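Local structure of triabin (Triatoma pallidipennis, 1AVG) at residues Gly3-Ile8 with Gln118-Arg123; Thr24-His29 with Pro136-Ile141; Ile56-Phe61 with Ile113-Gln118; Ala94-Ile99 with Ala107-Ser112. The protein inhibits thrombin by forming a non-covalent one-to-one complex with it, blocking fibrin formation and platelet aggregation while barely reducing the enzyme's amidolytic activity. All blocks are in the same frame, centred on the assembly; numbering follows the deposited sequence.

How the contacts relate
All four contacts reach one strongly curved calycin sheet. Contact 4 is the hairpin of strands 92-101 and 106-115. Contact 1 fixes the N-terminal region beside the next strand, 122-128, with its centre about 10 Å from that of contact 4. Contact 3 lies about 13 Å from contact 1, between centres, and shares Gln118 with it. It sets the loop after strand 51-56 against strand 106-115. Contact 2 lies furthest from contact 1, about 24 Å between centres, where the C-terminal helix meets strand 24-28. Along the chain, contact 3 encloses contact 4, while contacts 1 and 2 interleave. Both chain ends are thus fastened to the barrel.

Contact 1 (Gly3-Ile8 with Gln118-Arg123); sequences GDDCSI and QPKEDR. Unlike the reference sequence in segment 118-123: Arg123 (reference Asp).
Asp122 and Cys6 form the tight part of this contact. The backbone N-H of Cys6 points to OD2 of Asp122, N to OD2 2.9 Å, with an N-H...O angle of 149°. It reaches the anti side of that oxygen, 29° out of the carboxylate plane. Cys6 SG packs close by, 3.4 Å from Asp122 OD2. On the same strand residue, Asp122 CB rests 3.3 Å from the backbone O of Asp4. The Asp122 carboxylate stands beside its own backbone N, chi1 -56°, with OD2 directed to the 3-8 loop. OD2 is gripped a second time by the hydroxyl of Ser112. Cys6 is in turn joined by a disulfide to Cys110, so a covalent link backs up the polar one.

The outer side is looser. Lys120 is exposed and reaches in with a chain bent at two torsions. Its NZ makes a salt bridge to Asp5 OD1 at 3.2 Å, met nearly head-on along the C-O bond. The two side chains cross at about a right angle. NZ also makes a long ion pair, 3.9 Å, with Asp122 OD1. Asp4 takes little part with its acid end, which hydrogen-bonds to the N-terminal Ala1 N.

The contact joins the N-terminal loop to the start of strand 122-128. Asp5 OD1 and Asp122 OD2 come within 4.3 Å of each other. Lys120, bridged to Asp5 and at longer range to Asp122, probably eases their repulsion. The two hydrogen bonds to OD2 would be expected to favour an ionised Asp122.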
loop_
_atom_site.group_PDB
_atom_site.type_symbol
_atom_site.label_atom_id
_atom_site.label_comp_id
_atom_site.label_asym_id
_atom_site.label_seq_id
_atom_site.Cartn_x
_atom_site.Cartn_y
_atom_site.Cartn_z
ATOM N N GLY C 3 7.538 -10.307 -19.013
ATOM C CA GLY C 3 8.206 -9.051 -18.732
ATOM C C GLY C 3 9.052 -9.197 -17.483
ATOM O O GLY C 3 10.094 -8.553 -17.340
ATOM N N ASP C 4 8.603 -10.068 -16.583
ATOM C CA ASP C 4 9.299 -10.326 -15.330
ATOM C C ASP C 4 10.551 -11.162 -15.599
ATOM O O ASP C 4 10.536 -12.059 -16.445
ATOM C CB ASP C 4 8.367 -11.062 -14.365
ATOM C CG ASP C 4 7.054 -10.323 -14.131
ATOM O OD1 ASP C 4 6.897 -9.169 -14.584
ATOM O OD2 ASP C 4 6.172 -10.904 -13.470
ATOM N N ASP C 5 11.627 -10.876 -14.872
ATOM C CA ASP C 5 12.874 -11.605 -15.058
ATOM C C ASP C 5 13.585 -11.781 -13.719
ATOM O O ASP C 5 14.334 -10.909 -13.278
ATOM C CB ASP C 5 13.770 -10.863 -16.060
ATOM C CG ASP C 5 14.773 -11.778 -16.746
ATOM O OD1 ASP C 5 14.356 -12.612 -17.581
ATOM O OD2 ASP C 5 15.982 -11.653 -16.462
ATOM N N CYS C 6 13.349 -12.926 -13.088
ATOM C CA CYS C 6 13.944 -13.255 -11.798
ATOM C C CYS C 6 15.462 -13.183 -11.838
ATOM O O CYS C 6 16.105 -12.913 -10.826
ATOM C CB CYS C 6 13.518 -14.660 -11.371
ATOM S SG CYS C 6 11.716 -14.874 -11.378
ATOM N N SER C 7 16.023 -13.422 -13.019
ATOM C CA SER C 7 17.468 -13.396 -13.217
ATOM C C SER C 7 18.068 -12.034 -12.852
ATOM O O SER C 7 19.071 -11.958 -12.134
ATOM C CB SER C 7 17.799 -13.738 -14.676
ATOM O OG SER C 7 16.920 -14.728 -15.192
ATOM N N ILE C 8 17.436 -10.963 -13.329
ATOM C CA ILE C 8 17.920 -9.614 -13.063
ATOM C C ILE C 8 17.288 -8.994 -11.820
ATOM O O ILE C 8 17.175 -7.774 -11.712
ATOM C CB ILE C 8 17.743 -8.672 -14.295
ATOM C CG1 ILE C 8 16.263 -8.452 -14.615
ATOM C CG2 ILE C 8 18.449 -9.260 -15.518
ATOM C CD1 ILE C 8 16.030 -7.561 -15.828
ATOM N N GLN C 118 8.530 -26.717 -22.689
ATOM C CA GLN C 118 8.724 -25.308 -23.030
ATOM C C GLN C 118 9.435 -24.628 -21.864
ATOM O O GLN C 118 8.851 -24.445 -20.792
ATOM N N PRO C 119 10.719 -24.284 -22.046
ATOM C CA PRO C 119 11.533 -23.632 -21.017
ATOM C C PRO C 119 11.312 -22.127 -20.822
ATOM O O PRO C 119 10.734 -21.451 -21.676
ATOM C CB PRO C 119 12.951 -23.929 -21.490
ATOM C CG PRO C 119 12.812 -23.839 -22.961
ATOM C CD PRO C 119 11.538 -24.609 -23.226
ATOM N N LYS C 120 11.810 -21.630 -19.686
ATOM C CA LYS C 120 11.742 -20.226 -19.288
ATOM C C LYS C 120 10.344 -19.712 -18.957
ATOM O O LYS C 120 9.484 -19.614 -19.828
ATOM C CB LYS C 120 12.393 -19.328 -20.350
ATOM C CG LYS C 120 12.583 -17.869 -19.918
ATOM C CD LYS C 120 13.715 -17.721 -18.893
ATOM C CE LYS C 120 13.827 -16.295 -18.336
ATOM N NZ LYS C 120 13.966 -15.222 -19.363
ATOM N N GLU C 121 10.133 -19.360 -17.691
ATOM C CA GLU C 121 8.853 -18.821 -17.237
ATOM C C GLU C 121 9.050 -18.164 -15.865
ATOM O O GLU C 121 9.359 -18.839 -14.882
ATOM C CB GLU C 121 7.807 -19.931 -17.174
ATOM C CG GLU C 121 6.380 -19.446 -17.367
ATOM C CD GLU C 121 5.359 -20.569 -17.291
ATOM O OE1 GLU C 121 5.511 -21.577 -18.022
ATOM O OE2 GLU C 121 4.398 -20.434 -16.500
ATOM N N ASP C 122 8.906 -16.841 -15.821
ATOM C CA ASP C 122 9.108 -16.071 -14.595
ATOM C C ASP C 122 7.839 -15.433 -14.084
ATOM O O ASP C 122 7.092 -14.813 -14.842
ATOM C CB ASP C 122 10.125 -14.952 -14.824
ATOM C CG ASP C 122 11.446 -15.454 -15.357
ATOM O OD1 ASP C 122 11.461 -16.035 -16.460
ATOM O OD2 ASP C 122 12.473 -15.246 -14.680
ATOM N N ARG C 123 7.643 -15.498 -12.778
ATOM C CA ARG C 123 6.461 -14.914 -12.184
ATOM C C ARG C 123 6.677 -14.638 -10.696
ATOM O O ARG C 123 7.306 -15.427 -9.987
ATOM C CB ARG C 123 5.270 -15.848 -12.431
ATOM C CG ARG C 123 3.905 -15.312 -12.032
ATOM C CD ARG C 123 2.811 -16.221 -12.586
ATOM N NE ARG C 123 1.517 -16.036 -11.926
ATOM C CZ ARG C 123 0.416 -16.718 -12.234
ATOM N NH1 ARG C 123 0.438 -17.638 -13.196
ATOM N NH2 ARG C 123 -0.714 -16.486 -11.578
#

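Contact 2 (Thr24-His29 with Pro136-Ile141); sequences TWYLAH and PDAKEI
The first strand of the calycin barrel, 24-28, meets the short C-terminal helix 138-141 here, chiefly through Tyr26 and Ala138. Trp25 of this strand is the tryptophan of the Gly-X-Trp signature found in lipocalins. It turns to the other side, where it makes a cation-pi contact with Arg129. Tyr26 faces the helix instead.

The hydroxyl of Tyr26 accepts a hydrogen bond from the backbone N of Ala138, N to OH 2.9 Å, with an N-H...O angle of 153°. Ala138 is the first residue of the helix, and its N-H has no place in the helical bonding pattern. The tyrosine therefore satisfies a donor at the helix N-terminus. Asp137 holds the N-cap position. Its backbone O accepts from both Glu140 N, at 2.8 Å, and Ile141 N, at 3.1 Å, and this closes the first turn.

The Tyr26 ring meets the helix with its edge. Ala138 N and Pro136 O both lie near the ring plane, and CE2 of Tyr26 comes 3.2 Å from Pro136 O. With chi1 at -71° the ring leaves the strand beside its own backbone N and points to the helix start. Val54 of the neighbouring strand touches both Tyr26 and Ala138. Apolar packing completes the contact: Ala138 CB sits 3.6 Å from the methyl CG2 of Thr24, whose hydroxyl hydrogen-bonds to Gln52.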
loop_
_atom_site.group_PDB
_atom_site.type_symbol
_atom_site.label_atom_id
_atom_site.label_comp_id
_atom_site.label_asym_id
_atom_site.label_seq_id
_atom_site.Cartn_x
_atom_site.Cartn_y
_atom_site.Cartn_z
ATOM N N THR C 24 5.032 -25.952 6.059
ATOM C CA THR C 24 4.144 -25.909 4.910
ATOM C C THR C 24 3.799 -24.474 4.513
ATOM O O THR C 24 3.530 -23.627 5.362
ATOM C CB THR C 24 2.827 -26.678 5.207
ATOM O OG1 THR C 24 3.134 -28.011 5.647
ATOM C CG2 THR C 24 1.944 -26.743 3.965
ATOM N N TRP C 25 3.844 -24.218 3.211
ATOM C CA TRP C 25 3.513 -22.922 2.640
ATOM C C TRP C 25 2.454 -23.223 1.599
ATOM O O TRP C 25 2.527 -24.242 0.913
ATOM C CB TRP C 25 4.715 -22.305 1.930
ATOM C CG TRP C 25 5.822 -21.851 2.828
ATOM C CD1 TRP C 25 6.984 -22.519 3.100
ATOM C CD2 TRP C 25 5.922 -20.585 3.496
ATOM N NE1 TRP C 25 7.805 -21.741 3.884
ATOM C CE2 TRP C 25 7.178 -20.548 4.137
ATOM C CE3 TRP C 25 5.075 -19.475 3.607
ATOM C CZ2 TRP C 25 7.607 -19.438 4.876
ATOM C CZ3 TRP C 25 5.503 -18.375 4.342
ATOM C CH2 TRP C 25 6.757 -18.366 4.963
ATOM N N TYR C 26 1.450 -22.368 1.516
ATOM C CA TYR C 26 0.381 -22.521 0.542
ATOM C C TYR C 26 0.561 -21.416 -0.483
ATOM O O TYR C 26 0.832 -20.281 -0.129
ATOM C CB TYR C 26 -0.976 -22.412 1.226
ATOM C CG TYR C 26 -1.304 -23.596 2.099
ATOM C CD1 TYR C 26 -0.894 -23.642 3.427
ATOM C CD2 TYR C 26 -2.049 -24.660 1.601
ATOM C CE1 TYR C 26 -1.224 -24.722 4.243
ATOM C CE2 TYR C 26 -2.385 -25.737 2.396
ATOM C CZ TYR C 26 -1.975 -25.764 3.717
ATOM O OH TYR C 26 -2.357 -26.823 4.516
ATOM N N LEU C 27 0.413 -21.751 -1.753
ATOM C CA LEU C 27 0.604 -20.786 -2.820
ATOM C C LEU C 27 -0.520 -20.850 -3.860
ATOM O O LEU C 27 -0.636 -21.827 -4.596
ATOM C CB LEU C 27 1.975 -21.047 -3.454
ATOM C CG LEU C 27 2.346 -20.611 -4.865
ATOM C CD1 LEU C 27 2.308 -19.110 -5.014
ATOM C CD2 LEU C 27 3.739 -21.122 -5.144
ATOM N N ALA C 28 -1.363 -19.818 -3.892
ATOM C CA ALA C 28 -2.472 -19.755 -4.840
ATOM C C ALA C 28 -2.119 -18.786 -5.943
ATOM O O ALA C 28 -1.382 -17.822 -5.726
ATOM C CB ALA C 28 -3.740 -19.312 -4.151
ATOM N N HIS C 29 -2.647 -19.043 -7.133
ATOM C CA HIS C 29 -2.369 -18.176 -8.275
ATOM C C HIS C 29 -3.457 -17.149 -8.522
ATOM O O HIS C 29 -3.421 -16.419 -9.507
ATOM C CB HIS C 29 -2.111 -19.010 -9.535
ATOM C CG HIS C 29 -0.753 -19.633 -9.572
ATOM N ND1 HIS C 29 0.196 -19.295 -10.510
ATOM C CD2 HIS C 29 -0.174 -20.564 -8.775
ATOM C CE1 HIS C 29 1.299 -19.990 -10.296
ATOM N NE2 HIS C 29 1.099 -20.767 -9.246
ATOM N N PRO C 136 -6.871 -26.945 0.045
ATOM C CA PRO C 136 -6.914 -28.313 0.551
ATOM C C PRO C 136 -5.914 -28.354 1.702
ATOM O O PRO C 136 -4.931 -27.607 1.701
ATOM C CB PRO C 136 -6.386 -29.121 -0.632
ATOM C CG PRO C 136 -6.739 -28.276 -1.823
ATOM C CD PRO C 136 -6.388 -26.912 -1.347
ATOM N N ASP C 137 -6.173 -29.181 2.703
ATOM C CA ASP C 137 -5.233 -29.288 3.811
ATOM C C ASP C 137 -4.015 -30.007 3.249
ATOM O O ASP C 137 -4.155 -30.971 2.500
ATOM C CB ASP C 137 -5.846 -30.097 4.963
ATOM C CG ASP C 137 -4.914 -30.225 6.163
ATOM O OD1 ASP C 137 -4.153 -29.275 6.447
ATOM O OD2 ASP C 137 -4.961 -31.276 6.839
ATOM N N ALA C 138 -2.823 -29.523 3.574
ATOM C CA ALA C 138 -1.601 -30.150 3.092
ATOM C C ALA C 138 -1.610 -31.637 3.436
ATOM O O ALA C 138 -1.182 -32.457 2.637
ATOM C CB ALA C 138 -0.386 -29.470 3.692
ATOM N N LYS C 139 -2.165 -31.980 4.596
ATOM C CA LYS C 139 -2.243 -33.369 5.049
ATOM C C LYS C 139 -3.100 -34.244 4.120
ATOM O O LYS C 139 -2.871 -35.448 3.996
ATOM C CB LYS C 139 -2.778 -33.419 6.486
ATOM N N GLU C 140 -4.093 -33.642 3.478
ATOM C CA GLU C 140 -4.963 -34.375 2.569
ATOM C C GLU C 140 -4.279 -34.578 1.222
ATOM O O GLU C 140 -4.274 -35.681 0.683
ATOM C CB GLU C 140 -6.276 -33.615 2.342
ATOM C CG GLU C 140 -7.132 -33.399 3.589
ATOM C CD GLU C 140 -8.206 -32.324 3.403
ATOM O OE1 GLU C 140 -8.525 -31.964 2.246
ATOM O OE2 GLU C 140 -8.727 -31.828 4.425
ATOM N N ILE C 141 -3.722 -33.497 0.680
ATOM C CA ILE C 141 -3.058 -33.501 -0.628
ATOM C C ILE C 141 -1.633 -34.069 -0.688
ATOM O O ILE C 141 -1.222 -34.615 -1.718
ATOM C CB ILE C 141 -3.054 -32.068 -1.239
ATOM C CG1 ILE C 141 -2.288 -32.041 -2.561
ATOM C CG2 ILE C 141 -2.451 -31.059 -0.255
ATOM C CD1 ILE C 141 -2.038 -30.648 -3.070
#

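Contact 3 (Ile56-Phe61 with Ile113-Gln118); sequences IGYNKF and ITFTSQ
Phe115 lies among Tyr58, Lys60 and Phe61, all from one turn. Its ring is met at the edge by two aromatic neighbours. Phe61 CE1 touches Phe115 CE2 at 3.5 Å. These two rings pack rim to rim, with centroids 5.8 Å apart and planes at 59°, and neither covers the face of the other. Tyr58 CE2 lies 3.9 Å from Phe115 CZ, the two side chains arriving from opposite directions. Tyr58 CG is anti to the backbone N, chi1 -164°, which sends the ring toward Ile113 and Phe115. Ile113 adds its CD1, 3.3 Å from Tyr58 OH. On the exposed side, Lys60 CE reaches Phe115 CE1 at 3.9 Å.

The next shell holds these groups in place. Residues Tyr58 to Phe61 form a type I beta turn, closed by Phe61 N to Tyr58 O at 3.0 Å. Within it, Lys60 CG lies above one face of the Tyr58 ring, toward its rim, and Tyr58 CD2 likewise above a face of Phe61. The Tyr58 hydroxyl hydrogen-bonds to Glu121 OE2, which fixes the outer end of the ring. His29 stacks on Tyr58, Arg111 makes a cation-pi contact with it, Phe67 meets Phe61, and Phe92 meets Phe115.

The turn lies in the loop between strands 51-56 and 66-71. Strand 106-115 is no sheet neighbour of either, so the contact is made by side chains across the curved sheet. Phe61 also reaches Val38 and Gln40 on strand 37-43.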
loop_
_atom_site.group_PDB
_atom_site.type_symbol
_atom_site.label_atom_id
_atom_site.label_comp_id
_atom_site.label_asym_id
_atom_site.label_seq_id
_atom_site.Cartn_x
_atom_site.Cartn_y
_atom_site.Cartn_z
ATOM N N ILE C 56 -1.733 -23.949 -5.821
ATOM C CA ILE C 56 -3.103 -23.977 -6.326
ATOM C C ILE C 56 -3.317 -23.045 -7.514
ATOM O O ILE C 56 -2.741 -21.953 -7.565
ATOM C CB ILE C 56 -4.072 -23.524 -5.227
ATOM C CG1 ILE C 56 -3.840 -24.332 -3.952
ATOM C CG2 ILE C 56 -5.497 -23.687 -5.686
ATOM C CD1 ILE C 56 -3.909 -23.509 -2.682
ATOM N N GLY C 57 -4.131 -23.492 -8.466
ATOM C CA GLY C 57 -4.475 -22.693 -9.636
ATOM C C GLY C 57 -3.509 -22.633 -10.803
ATOM O O GLY C 57 -3.711 -21.845 -11.745
ATOM N N TYR C 58 -2.462 -23.454 -10.761
ATOM C CA TYR C 58 -1.476 -23.458 -11.832
ATOM C C TYR C 58 -1.889 -24.455 -12.898
ATOM O O TYR C 58 -1.614 -25.646 -12.799
ATOM C CB TYR C 58 -0.090 -23.793 -11.289
ATOM C CG TYR C 58 1.044 -23.456 -12.230
ATOM C CD1 TYR C 58 1.062 -22.257 -12.935
ATOM C CD2 TYR C 58 2.110 -24.337 -12.401
ATOM C CE1 TYR C 58 2.113 -21.942 -13.789
ATOM C CE2 TYR C 58 3.163 -24.036 -13.248
ATOM C CZ TYR C 58 3.161 -22.838 -13.940
ATOM O OH TYR C 58 4.205 -22.549 -14.788
ATOM N N ASN C 59 -2.535 -23.937 -13.933
ATOM C CA ASN C 59 -3.034 -24.721 -15.062
ATOM C C ASN C 59 -2.055 -25.681 -15.737
ATOM O O ASN C 59 -2.475 -26.531 -16.521
ATOM C CB ASN C 59 -3.625 -23.778 -16.114
ATOM C CG ASN C 59 -2.743 -22.563 -16.368
ATOM O OD1 ASN C 59 -1.576 -22.691 -16.750
ATOM N ND2 ASN C 59 -3.283 -21.382 -16.107
ATOM N N LYS C 60 -0.763 -25.555 -15.449
ATOM C CA LYS C 60 0.235 -26.433 -16.059
ATOM C C LYS C 60 0.377 -27.785 -15.344
ATOM O O LYS C 60 0.949 -28.721 -15.906
ATOM C CB LYS C 60 1.598 -25.736 -16.114
ATOM C CG LYS C 60 1.563 -24.349 -16.735
ATOM C CD LYS C 60 1.850 -24.364 -18.225
ATOM C CE LYS C 60 3.341 -24.549 -18.497
ATOM N NZ LYS C 60 3.674 -24.445 -19.949
ATOM N N PHE C 61 -0.154 -27.888 -14.125
ATOM C CA PHE C 61 -0.070 -29.115 -13.330
ATOM C C PHE C 61 -1.354 -29.948 -13.326
ATOM O O PHE C 61 -2.459 -29.416 -13.389
ATOM C CB PHE C 61 0.282 -28.786 -11.871
ATOM C CG PHE C 61 1.658 -28.211 -11.678
ATOM C CD1 PHE C 61 2.704 -28.553 -12.523
ATOM C CD2 PHE C 61 1.902 -27.320 -10.644
ATOM C CE1 PHE C 61 3.972 -28.013 -12.337
ATOM C CE2 PHE C 61 3.166 -26.778 -10.450
ATOM C CZ PHE C 61 4.201 -27.124 -11.299
ATOM N N ILE C 113 10.259 -21.307 -13.639
ATOM C CA ILE C 113 9.982 -22.722 -13.821
ATOM C C ILE C 113 10.440 -23.016 -15.231
ATOM O O ILE C 113 10.235 -22.210 -16.150
ATOM C CB ILE C 113 8.466 -23.112 -13.675
ATOM C CG1 ILE C 113 7.646 -21.990 -13.041
ATOM C CG2 ILE C 113 8.325 -24.346 -12.797
ATOM C CD1 ILE C 113 7.014 -21.035 -14.034
ATOM N N THR C 114 11.112 -24.143 -15.384
ATOM C CA THR C 114 11.610 -24.555 -16.682
ATOM C C THR C 114 11.240 -26.019 -16.915
ATOM O O THR C 114 11.938 -26.936 -16.464
ATOM C CB THR C 114 13.137 -24.383 -16.749
ATOM O OG1 THR C 114 13.488 -23.056 -16.335
ATOM C CG2 THR C 114 13.627 -24.612 -18.156
ATOM N N PHE C 115 10.093 -26.237 -17.545
ATOM C CA PHE C 115 9.653 -27.594 -17.830
ATOM C C PHE C 115 10.530 -28.115 -18.942
ATOM O O PHE C 115 10.999 -27.337 -19.777
ATOM C CB PHE C 115 8.186 -27.612 -18.253
ATOM C CG PHE C 115 7.249 -27.205 -17.163
ATOM C CD1 PHE C 115 6.978 -25.860 -16.930
ATOM C CD2 PHE C 115 6.666 -28.160 -16.343
ATOM C CE1 PHE C 115 6.140 -25.470 -15.892
ATOM C CE2 PHE C 115 5.828 -27.783 -15.304
ATOM C CZ PHE C 115 5.564 -26.432 -15.076
ATOM N N THR C 116 10.784 -29.420 -18.930
ATOM C CA THR C 116 11.615 -30.054 -19.949
ATOM C C THR C 116 11.093 -29.702 -21.345
ATOM O O THR C 116 11.861 -29.608 -22.310
ATOM C CB THR C 116 11.632 -31.580 -19.746
ATOM O OG1 THR C 116 10.304 -32.038 -19.450
ATOM C CG2 THR C 116 12.557 -31.950 -18.592
ATOM N N SER C 117 9.783 -29.464 -21.410
ATOM C CA SER C 117 9.079 -29.103 -22.634
ATOM C C SER C 117 9.394 -27.661 -23.067
ATOM O O SER C 117 10.389 -27.419 -23.756
ATOM C CB SER C 117 7.571 -29.281 -22.415
ATOM O OG SER C 117 7.300 -30.458 -21.667
ATOM N N GLN C 118 8.530 -26.717 -22.689
ATOM C CA GLN C 118 8.724 -25.308 -23.030
ATOM C C GLN C 118 9.435 -24.628 -21.864
ATOM O O GLN C 118 8.851 -24.445 -20.792
#

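Contact 4 (Ala94-Ile99 with Ala107-Ser112); sequences ADFTFI and ALVCRS
Strands 92-101 and 106-115 form an antiparallel beta hairpin of the calycin barrel, with Phe96 beside Arg111 and Phe98 beside Val109. The axes of segments 94-99 and 107-112 come within 4.7 Å.

Backbone bonds come first. Asp95 with Ser112 and Thr97 with Cys110 are hydrogen-bonded pairs, each joined both ways. The straightest is Cys110 N to Thr97 O, 2.9 Å with an N-H...O angle of 174°. Ile99 N adds a bond to Leu108 O, 3.2 Å. Arg111 CA also makes a CA-H...O contact to Asp95 O, 3.3 Å.

The non-hydrogen-bonded pairs put Phe96, Phe98, Val109 and Arg111 on one face, the barrel interior in a calycin. Phe98 CD2 touches Val109 CG2 at 3.3 Å. On the other face, Asp95 has its acid end hydrogen-bonded to Ser81, and Cys110 carries the disulfide sulfur. Near the turn end of the hairpin, Ile99 CB packs on Leu108 CD1 at 3.5 Å. Both residues also touch side chains of another protein chain in the assembly.

Arg111 is a charged residue on the same face as Phe96, Phe98 and Val109; its NH2 forms a salt bridge with Glu55. Its CG stands anti to the backbone N, chi1 175°, and the chain runs beside Phe96 before bending at chi3. Guanidinium and ring planes are only 8° apart, and Arg111 CD meets the ring edge at Phe96 CE1, 3.3 Å away.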
loop_
_atom_site.group_PDB
_atom_site.type_symbol
_atom_site.label_atom_id
_atom_site.label_comp_id
_atom_site.label_asym_id
_atom_site.label_seq_id
_atom_site.Cartn_x
_atom_site.Cartn_y
_atom_site.Cartn_z
ATOM N N ALA C 94 12.910 -25.438 -10.886
ATOM C CA ALA C 94 12.302 -24.281 -10.256
ATOM C C ALA C 94 13.396 -23.528 -9.511
ATOM O O ALA C 94 14.136 -24.118 -8.718
ATOM C CB ALA C 94 11.207 -24.718 -9.287
ATOM N N ASP C 95 13.549 -22.248 -9.836
ATOM C CA ASP C 95 14.544 -21.401 -9.189
ATOM C C ASP C 95 13.795 -20.349 -8.389
ATOM O O ASP C 95 12.805 -19.803 -8.879
ATOM C CB ASP C 95 15.438 -20.733 -10.239
ATOM C CG ASP C 95 16.127 -21.744 -11.151
ATOM O OD1 ASP C 95 16.443 -22.853 -10.685
ATOM O OD2 ASP C 95 16.352 -21.437 -12.339
ATOM N N PHE C 96 14.203 -20.135 -7.139
ATOM C CA PHE C 96 13.565 -19.140 -6.268
ATOM C C PHE C 96 14.495 -17.975 -5.930
ATOM O O PHE C 96 15.616 -18.194 -5.461
ATOM C CB PHE C 96 13.158 -19.756 -4.930
ATOM C CG PHE C 96 12.195 -20.895 -5.030
ATOM C CD1 PHE C 96 11.253 -20.955 -6.049
ATOM C CD2 PHE C 96 12.220 -21.907 -4.073
ATOM C CE1 PHE C 96 10.349 -22.009 -6.111
ATOM C CE2 PHE C 96 11.324 -22.962 -4.124
ATOM C CZ PHE C 96 10.383 -23.015 -5.147
ATOM N N THR C 97 14.036 -16.750 -6.173
ATOM C CA THR C 97 14.794 -15.542 -5.828
ATOM C C THR C 97 13.913 -14.888 -4.772
ATOM O O THR C 97 12.839 -14.366 -5.086
ATOM C CB THR C 97 14.941 -14.578 -7.025
ATOM O OG1 THR C 97 15.686 -15.210 -8.072
ATOM C CG2 THR C 97 15.662 -13.308 -6.603
ATOM N N PHE C 98 14.311 -14.992 -3.513
ATOM C CA PHE C 98 13.502 -14.428 -2.452
ATOM C C PHE C 98 13.642 -12.922 -2.383
ATOM O O PHE C 98 14.739 -12.410 -2.191
ATOM C CB PHE C 98 13.854 -15.088 -1.128
ATOM C CG PHE C 98 13.572 -16.566 -1.104
ATOM C CD1 PHE C 98 14.518 -17.478 -1.569
ATOM C CD2 PHE C 98 12.345 -17.047 -0.662
ATOM C CE1 PHE C 98 14.244 -18.850 -1.599
ATOM C CE2 PHE C 98 12.063 -18.414 -0.688
ATOM C CZ PHE C 98 13.018 -19.318 -1.161
ATOM N N ILE C 99 12.523 -12.223 -2.549
ATOM C CA ILE C 99 12.479 -10.756 -2.524
ATOM C C ILE C 99 12.254 -10.202 -1.098
ATOM O O ILE C 99 13.045 -9.403 -0.595
ATOM C CB ILE C 99 11.327 -10.208 -3.435
ATOM C CG1 ILE C 99 11.241 -10.978 -4.762
ATOM C CG2 ILE C 99 11.509 -8.723 -3.693
ATOM C CD1 ILE C 99 12.441 -10.851 -5.662
ATOM N N ALA C 107 5.649 -14.613 1.986
ATOM C CA ALA C 107 6.911 -14.365 1.306
ATOM C C ALA C 107 6.688 -14.082 -0.160
ATOM O O ALA C 107 5.983 -14.832 -0.832
ATOM C CB ALA C 107 7.820 -15.569 1.456
ATOM N N LEU C 108 7.257 -12.980 -0.636
ATOM C CA LEU C 108 7.164 -12.591 -2.036
ATOM C C LEU C 108 8.404 -13.244 -2.644
ATOM O O LEU C 108 9.490 -13.144 -2.076
ATOM C CB LEU C 108 7.217 -11.066 -2.154
ATOM C CG LEU C 108 6.757 -10.346 -3.432
ATOM C CD1 LEU C 108 7.900 -9.535 -4.016
ATOM C CD2 LEU C 108 6.179 -11.307 -4.468
ATOM N N VAL C 109 8.249 -13.925 -3.775
ATOM C CA VAL C 109 9.355 -14.649 -4.405
ATOM C C VAL C 109 9.254 -14.626 -5.935
ATOM O O VAL C 109 8.160 -14.661 -6.489
ATOM C CB VAL C 109 9.342 -16.157 -3.924
ATOM C CG1 VAL C 109 10.337 -16.991 -4.694
ATOM C CG2 VAL C 109 9.640 -16.257 -2.439
ATOM N N CYS C 110 10.387 -14.518 -6.619
ATOM C CA CYS C 110 10.365 -14.548 -8.076
ATOM C C CYS C 110 10.749 -15.977 -8.430
ATOM O O CYS C 110 11.781 -16.465 -7.979
ATOM C CB CYS C 110 11.363 -13.564 -8.668
ATOM S SG CYS C 110 11.058 -13.203 -10.427
ATOM N N ARG C 111 9.888 -16.658 -9.177
ATOM C CA ARG C 111 10.107 -18.044 -9.561
ATOM C C ARG C 111 10.269 -18.271 -11.054
ATOM O O ARG C 111 9.539 -17.706 -11.871
ATOM C CB ARG C 111 8.943 -18.869 -9.042
ATOM C CG ARG C 111 8.903 -20.332 -9.439
ATOM C CD ARG C 111 8.145 -21.063 -8.342
ATOM N NE ARG C 111 7.132 -22.032 -8.760
ATOM C CZ ARG C 111 6.243 -21.857 -9.729
ATOM N NH1 ARG C 111 6.227 -20.747 -10.455
ATOM N NH2 ARG C 111 5.254 -22.727 -9.857
ATOM N N SER C 112 11.262 -19.073 -11.403
ATOM C CA SER C 112 11.507 -19.424 -12.787
ATOM C C SER C 112 11.282 -20.916 -12.891
ATOM O O SER C 112 11.959 -21.694 -12.211
ATOM C CB SER C 112 12.939 -19.099 -13.188
ATOM O OG SER C 112 13.150 -17.707 -13.145
#